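Local atomic coordinates of PLP-Dependent L-Arginine Hydroxylase MppP (Streptomyces wadayamensis, PDB entry 6C9B), a protein that uses pyridoxal 5'-phosphate to oxidise L-arginine, giving 4-hydroxy-2-ketoarginine and 2-ketoarginine as products. Residues Val92-Leu97 and Val214-Thr219. Residues are numbered along the deposited sequence; the frame is centred on the assembly and turned at random.
Sequences VSMEIL and VVIEDT
Ser93, Met94 and Leu97 of helix 90-101 pack on Val214 and Ile216 of strand 212-218, the two segments running nearly antiparallel (163°) with their axes 9.4 Å apart at closest. This is a helix lying on the mixed seven-stranded sheet of the large domain of a class I aminotransferase (PLP fold type I). Ile216 makes the largest single contribution. Its CG1 lies anti to the carbonyl carbon (chi1 -60°), and the extended chain (chi2 175°) carries CD1 up against the helix backbone, 3.8 Å from both N and CA of Met94. The CG2 branch meets the small side chain of Ser93, 3.6 Å from Ser93 CB; there the CA atoms of Ser93 and Ile216 approach to 6.8 Å. The buried hydroxyl of Ser93 is satisfied by the backbone O of Ser89, four residues earlier. The Met94 side chain crosses that of Ile216 at about a right angle, with SD facing CD1, its bent chain also packing on helix 116-124, which carries Asp116 and Asp120, known magnesium ligands although none is bound to this chain here. Leu97 and Val214 approach tip to tip, Leu97 CD1 standing 4.1 Å from Val214 CG2. Leu233 of the adjacent strand 231-235 touches both Val214 and Ile216, extending the apolar layer. The other branch of Leu97 bridges the two strand residues, its CD2 lying 4.0 Å from Ile216 CD1 and 4.1 Å from Val214 CG1.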
loop_
_atom_site.group_PDB
_atom_site.type_symbol
_atom_site.label_atom_id
_atom_site.label_comp_id
_atom_site.label_asym_id
_atom_site.label_seq_id
_atom_site.Cartn_x
_atom_site.Cartn_y
_atom_site.Cartn_z
ATOM N N VAL B 92 2.165 4.442 3.053
ATOM C CA VAL B 92 1.427 4.902 1.871
ATOM C C VAL B 92 0.857 6.300 2.113
ATOM O O VAL B 92 0.934 7.174 1.235
ATOM C CB VAL B 92 0.335 3.883 1.497
ATOM C CG1 VAL B 92 -0.639 4.452 0.459
ATOM C CG2 VAL B 92 0.954 2.604 0.958
ATOM N N SER B 93 0.330 6.555 3.311
ATOM C CA SER B 93 -0.087 7.920 3.654
ATOM C C SER B 93 1.086 8.879 3.502
ATOM O O SER B 93 0.939 10.003 2.988
ATOM C CB SER B 93 -0.594 7.989 5.098
ATOM O OG SER B 93 -1.661 7.088 5.344
ATOM N N MET B 94 2.258 8.466 3.987
ATOM C CA MET B 94 3.438 9.324 3.941
ATOM C C MET B 94 3.892 9.574 2.500
ATOM O O MET B 94 4.344 10.671 2.170
ATOM C CB MET B 94 4.557 8.689 4.781
ATOM C CG MET B 94 5.818 9.506 4.851
ATOM S SD MET B 94 5.515 10.942 5.901
ATOM C CE MET B 94 6.429 12.162 4.959
ATOM N N GLU B 95 3.802 8.568 1.628
ATOM C CA GLU B 95 4.118 8.780 0.222
ATOM C C GLU B 95 3.178 9.812 -0.382
ATOM O O GLU B 95 3.605 10.697 -1.134
ATOM C CB GLU B 95 4.041 7.462 -0.548
ATOM C CG GLU B 95 4.196 7.588 -2.052
ATOM C CD GLU B 95 5.596 7.911 -2.556
ATOM O OE1 GLU B 95 6.519 8.109 -1.758
ATOM O OE2 GLU B 95 5.773 7.979 -3.799
ATOM N N ILE B 96 1.894 9.704 -0.063
ATOM C CA ILE B 96 0.912 10.666 -0.560
ATOM C C ILE B 96 1.257 12.062 -0.062
ATOM O O ILE B 96 1.255 13.035 -0.831
ATOM C CB ILE B 96 -0.500 10.230 -0.129
ATOM C CG1 ILE B 96 -0.907 8.955 -0.867
ATOM C CG2 ILE B 96 -1.511 11.331 -0.388
ATOM C CD1 ILE B 96 -2.094 8.244 -0.238
ATOM N N LEU B 97 1.556 12.180 1.238
ATOM C CA LEU B 97 1.869 13.485 1.811
ATOM C C LEU B 97 3.135 14.051 1.186
ATOM O O LEU B 97 3.233 15.248 0.905
ATOM C CB LEU B 97 2.015 13.363 3.328
ATOM C CG LEU B 97 2.466 14.619 4.086
ATOM C CD1 LEU B 97 1.473 15.754 3.871
ATOM C CD2 LEU B 97 2.650 14.328 5.580
ATOM N N VAL B 214 -1.574 18.217 9.064
ATOM C CA VAL B 214 -1.835 16.855 8.619
ATOM C C VAL B 214 -1.404 15.950 9.750
ATOM O O VAL B 214 -0.361 16.180 10.358
ATOM C CB VAL B 214 -1.048 16.506 7.337
ATOM C CG1 VAL B 214 -1.182 15.007 7.016
ATOM C CG2 VAL B 214 -1.531 17.311 6.190
ATOM N N VAL B 215 -2.197 14.916 10.033
ATOM C CA VAL B 215 -1.816 13.898 10.995
ATOM C C VAL B 215 -1.947 12.560 10.305
ATOM O O VAL B 215 -2.956 12.303 9.651
ATOM C CB VAL B 215 -2.684 13.907 12.264
ATOM C CG1 VAL B 215 -2.197 12.819 13.247
ATOM C CG2 VAL B 215 -2.664 15.283 12.925
ATOM N N ILE B 216 -0.932 11.716 10.442
ATOM C CA ILE B 216 -1.009 10.356 9.937
ATOM C C ILE B 216 -1.101 9.444 11.140
ATOM O O ILE B 216 -0.113 9.210 11.838
ATOM C CB ILE B 216 0.187 9.979 9.059
ATOM C CG1 ILE B 216 0.255 10.907 7.849
ATOM C CG2 ILE B 216 0.015 8.550 8.572
ATOM C CD1 ILE B 216 1.500 10.699 6.954
ATOM N N GLU B 217 -2.292 8.925 11.379
ATOM C CA GLU B 217 -2.454 7.892 12.382
ATOM C C GLU B 217 -2.133 6.542 11.755
ATOM O O GLU B 217 -2.122 6.376 10.532
ATOM C CB GLU B 217 -3.881 7.887 12.925
ATOM C CG GLU B 217 -4.428 9.219 13.410
ATOM C CD GLU B 217 -4.083 9.569 14.852
ATOM O OE1 GLU B 217 -4.433 10.698 15.267
ATOM O OE2 GLU B 217 -3.470 8.748 15.564
ATOM N N ASP B 218 -1.861 5.562 12.599
ATOM C CA ASP B 218 -1.529 4.230 12.112
ATOM C C ASP B 218 -2.114 3.246 13.099
ATOM O O ASP B 218 -1.883 3.389 14.299
ATOM C CB ASP B 218 0.003 4.057 12.010
ATOM C CG ASP B 218 0.452 2.634 11.653
ATOM O OD1 ASP B 218 -0.315 1.894 11.017
ATOM O OD2 ASP B 218 1.610 2.253 11.982
ATOM N N THR B 219 -2.845 2.248 12.611
ATOM C CA THR B 219 -3.329 1.217 13.517
ATOM C C THR B 219 -2.366 0.046 13.624
ATOM O O THR B 219 -2.557 -0.816 14.499
ATOM C CB THR B 219 -4.691 0.668 13.069
ATOM O OG1 THR B 219 -4.513 -0.119 11.886
ATOM C CG2 THR B 219 -5.668 1.752 12.808
#